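PDB 3O7B: ribosomal RNA small subunit methyltransferase Nep1 from Archaeoglobus fulgidus, which probably methylates N1 of a specific pseudouridine in 16S ribosomal RNA, using S-adenosylmethionine as methyl donor during small-subunit biogenesis. Local coordinates for residues Trp118-Thr123 with Thr150-Phe155. Residues are numbered along the deposited sequence; the frame is centred on the assembly and turned at random. Where two conformers were deposited one is given.
Sequences WVNRET and TTLIEF
W118 and V119, the end of strand 116-119, pair antiparallel with E154 and I153 of the bulged strand 150-156 in the mixed sheet, away from the S-adenosylhomocysteine pocket. W118 and E154 form the hydrogen-bonded pair, W118 N giving to E154 O at 2.9 Å and E154 N returning a bond to W118 O. V119 and I153, the next, non-hydrogen-bonded pair, turn their side chains to the sheet face covered by helix 129-142, where I153 meets L135 and L139. L152 and I153 make a classic bulge, sharing I145 of the next strand as partner.

Beyond them the pairing passes to a turn. N120 N donates to L152 O at 2.8 Å, while the N120 side chain, with CG anti to the backbone N (chi1 -171°), extends its amide to the preceding carbonyl: ND2 reaches T151 O at 2.9 Å in an almost straight bond lying in the amide plane. The other end of that amide, OD1, accepts from E122 N at 2.9 Å, an Asx turn within the type I turn N120-T123. T123 closes the turn against the bulge, its CG2 4.1 Å from I153 CG1 and its OG1 3.5 Å from L152 CB. The T151 carbonyl also touches the edge of the W118 ring, 3.5 Å from CZ3.

A leucine in place of N120 would probably leave T151 O and E122 N without these partners. One amide, held at both ends, thus illustrates how a side chain can continue strand pairing into a turn.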
ATOM      1  N   TRP A 118     -14.722  12.281   5.620  1.00 13.98           N
ATOM      2  CA  TRP A 118     -15.514  11.085   5.457  1.00 14.43           C
ATOM      3  C   TRP A 118     -15.250  10.526   4.050  1.00 14.25           C
ATOM      4  O   TRP A 118     -15.259  11.296   3.077  1.00 13.94           O
ATOM      5  CB  TRP A 118     -17.004  11.426   5.631  1.00 15.54           C
ATOM      6  CG  TRP A 118     -17.929  10.289   5.338  1.00 17.57           C
ATOM      7  CD1 TRP A 118     -18.199   9.229   6.144  1.00 21.02           C
ATOM      8  CD2 TRP A 118     -18.729  10.107   4.157  1.00 17.53           C
ATOM      9  NE1 TRP A 118     -19.097   8.385   5.539  1.00 21.80           N
ATOM     10  CE2 TRP A 118     -19.444   8.905   4.319  1.00 18.68           C
ATOM     11  CE3 TRP A 118     -18.898  10.841   2.977  1.00 20.03           C
ATOM     12  CZ2 TRP A 118     -20.334   8.416   3.353  1.00 18.80           C
ATOM     13  CZ3 TRP A 118     -19.774  10.340   2.000  1.00 20.20           C
ATOM     14  CH2 TRP A 118     -20.483   9.146   2.205  1.00 19.61           C
ATOM     15  N   VAL A 119     -15.010   9.219   3.967  1.00 13.38           N
ATOM     16  CA  VAL A 119     -14.796   8.521   2.697  1.00 13.42           C
ATOM     17  C   VAL A 119     -15.920   7.515   2.506  1.00 13.75           C
ATOM     18  O   VAL A 119     -16.035   6.564   3.268  1.00 15.24           O
ATOM     19  CB  VAL A 119     -13.405   7.803   2.656  1.00 14.09           C
ATOM     20  CG1 VAL A 119     -13.174   7.181   1.283  1.00 13.49           C
ATOM     21  CG2 VAL A 119     -12.271   8.776   2.975  1.00 14.22           C
ATOM     22  N   ASN A 120     -16.772   7.739   1.497  1.00 13.90           N
ATOM     23  CA  ASN A 120     -17.819   6.801   1.151  1.00 14.57           C
ATOM     24  C   ASN A 120     -17.225   5.412   0.971  1.00 15.20           C
ATOM     25  O   ASN A 120     -16.195   5.246   0.320  1.00 15.05           O
ATOM     26  CB  ASN A 120     -18.469   7.295  -0.152  1.00 14.86           C
ATOM     27  CG  ASN A 120     -19.732   6.534  -0.542  1.00 15.70           C
ATOM     28  OD1 ASN A 120     -19.852   5.327  -0.367  1.00 17.75           O
ATOM     29  ND2 ASN A 120     -20.681   7.273  -1.133  1.00 17.76           N
ATOM     30  N   ARG A 121     -17.873   4.419   1.565  1.00 16.27           N
ATOM     31  CA  ARG A 121     -17.394   3.058   1.518  1.00 17.57           C
ATOM     32  C   ARG A 121     -17.221   2.583   0.082  1.00 17.72           C
ATOM     33  O   ARG A 121     -16.380   1.730  -0.186  1.00 19.45           O
ATOM     34  CB  ARG A 121     -18.322   2.139   2.346  1.00 17.82           C
ATOM     35  CG  ARG A 121     -17.902   0.678   2.406  1.00 18.54           C
ATOM     36  CD  ARG A 121     -16.542   0.499   3.082  1.00 20.07           C
ATOM     37  NE  ARG A 121     -16.061  -0.877   3.014  1.00 20.04           N
ATOM     38  CZ  ARG A 121     -15.384  -1.382   1.982  1.00 21.06           C
ATOM     39  NH1 ARG A 121     -15.106  -0.623   0.912  1.00 19.21           N
ATOM     40  NH2 ARG A 121     -14.972  -2.641   2.034  1.00 22.47           N
ATOM     41  N   GLU A 122     -17.991   3.154  -0.842  1.00 18.64           N
ATOM     42  CA  GLU A 122     -17.938   2.730  -2.236  1.00 19.76           C
ATOM     43  C   GLU A 122     -16.907   3.473  -3.109  1.00 19.05           C
ATOM     44  O   GLU A 122     -16.750   3.187  -4.299  1.00 19.82           O
ATOM     45  CB  GLU A 122     -19.351   2.717  -2.834  1.00 20.92           C
ATOM     46  CG  GLU A 122     -20.315   1.726  -2.119  1.00 25.58           C
ATOM     47  CD  GLU A 122     -19.809   0.279  -2.064  1.00 29.65           C
ATOM     48  OE1 GLU A 122     -19.261  -0.223  -3.072  1.00 31.96           O
ATOM     49  OE2 GLU A 122     -19.974  -0.376  -1.011  1.00 32.75           O
ATOM     50  N   THR A 123     -16.155   4.392  -2.511  1.00 17.33           N
ATOM     51  CA  THR A 123     -15.151   5.161  -3.244  1.00 17.34           C
ATOM     52  C   THR A 123     -13.986   4.281  -3.716  1.00 17.40           C
ATOM     53  O   THR A 123     -13.438   3.489  -2.938  1.00 17.34           O
ATOM     54  CB  THR A 123     -14.598   6.305  -2.353  1.00 17.18           C
ATOM     55  OG1 THR A 123     -15.676   7.180  -2.029  1.00 18.10           O
ATOM     56  CG2 THR A 123     -13.518   7.105  -3.060  1.00 17.85           C
ATOM     57  N   THR A 150     -23.919  12.065  -5.727  1.00 20.67           N
ATOM     58  CA  THR A 150     -23.452  11.236  -4.610  1.00 20.29           C
ATOM     59  C   THR A 150     -22.094  11.728  -4.113  1.00 18.90           C
ATOM     60  O   THR A 150     -21.165  11.894  -4.891  1.00 18.43           O
ATOM     61  CB  THR A 150     -23.317   9.765  -5.057  1.00 20.51           C
ATOM     62  OG1 THR A 150     -24.590   9.275  -5.509  1.00 23.82           O
ATOM     63  CG2 THR A 150     -22.813   8.882  -3.920  1.00 22.62           C
ATOM     64  N   THR A 151     -21.972  11.937  -2.806  1.00 17.17           N
ATOM     65  CA  THR A 151     -20.704  12.333  -2.222  1.00 16.79           C
ATOM     66  C   THR A 151     -19.803  11.120  -2.040  1.00 15.86           C
ATOM     67  O   THR A 151     -20.222  10.091  -1.512  1.00 15.48           O
ATOM     68  CB  THR A 151     -20.927  13.054  -0.885  1.00 17.49           C
ATOM     69  OG1 THR A 151     -21.734  14.215  -1.124  1.00 20.42           O
ATOM     70  CG2 THR A 151     -19.596  13.502  -0.319  1.00 17.79           C
ATOM     71  N   LEU A 152     -18.575  11.240  -2.539  1.00 14.31           N
ATOM     72  CA  LEU A 152     -17.555  10.200  -2.395  1.00 14.33           C
ATOM     73  C   LEU A 152     -16.590  10.487  -1.243  1.00 13.85           C
ATOM     74  O   LEU A 152     -16.221   9.572  -0.492  1.00 14.72           O
ATOM     75  CB  LEU A 152     -16.754  10.036  -3.695  1.00 14.67           C
ATOM     76  CG  LEU A 152     -17.539   9.549  -4.913  1.00 15.63           C
ATOM     77  CD1 LEU A 152     -16.584   9.447  -6.113  1.00 17.23           C
ATOM     78  CD2 LEU A 152     -18.225   8.218  -4.664  1.00 17.70           C
ATOM     79  N   ILE A 153     -16.172  11.743  -1.125  1.00 13.14           N
ATOM     80  CA  ILE A 153     -15.248  12.157  -0.073  1.00 13.81           C
ATOM     81  C   ILE A 153     -15.608  13.571   0.306  1.00 13.89           C
ATOM     82  O   ILE A 153     -15.850  14.387  -0.564  1.00 14.01           O
ATOM     83  CB  ILE A 153     -13.773  12.147  -0.538  1.00 13.47           C
ATOM     84  CG1 ILE A 153     -13.421  10.862  -1.310  1.00 13.82           C
ATOM     85  CG2 ILE A 153     -12.845  12.379   0.677  1.00 13.49           C
ATOM     86  CD1 ILE A 153     -12.004  10.895  -1.946  1.00 14.86           C
ATOM     87  N   GLU A 154     -15.657  13.873   1.607  0.50 13.87           N
ATOM     88  CA  GLU A 154     -16.013  15.227   2.044  0.50 14.90           C
ATOM     89  C   GLU A 154     -15.504  15.558   3.441  0.50 14.28           C
ATOM     90  O   GLU A 154     -15.561  14.699   4.325  0.50 14.40           O
ATOM     91  CB  GLU A 154     -17.538  15.389   2.040  0.50 14.93           C
ATOM     92  CG  GLU A 154     -17.994  16.828   2.183  0.50 17.04           C
ATOM     93  CD  GLU A 154     -19.500  16.991   2.125  0.50 17.20           C
ATOM     94  OE1 GLU A 154     -20.235  16.111   2.626  0.50 18.79           O
ATOM     95  OE2 GLU A 154     -19.948  18.020   1.574  0.50 21.11           O
ATOM     96  N   PHE A 155     -15.036  16.795   3.636  1.00 14.32           N
ATOM     97  CA  PHE A 155     -14.766  17.295   4.996  1.00 15.35           C
ATOM     98  C   PHE A 155     -16.082  17.426   5.738  1.00 16.71           C
ATOM     99  O   PHE A 155     -17.084  17.891   5.169  1.00 17.31           O
ATOM    100  CB  PHE A 155     -14.080  18.649   4.971  1.00 16.06           C
ATOM    101  CG  PHE A 155     -12.640  18.584   4.597  1.00 16.03           C
ATOM    102  CD1 PHE A 155     -11.676  18.334   5.558  1.00 17.62           C
ATOM    103  CD2 PHE A 155     -12.239  18.739   3.266  1.00 18.92           C
ATOM    104  CE1 PHE A 155     -10.321  18.275   5.215  1.00 18.27           C
ATOM    105  CE2 PHE A 155     -10.892  18.685   2.915  1.00 18.99           C
ATOM    106  CZ  PHE A 155      -9.937  18.444   3.876  1.00 18.82           C
TER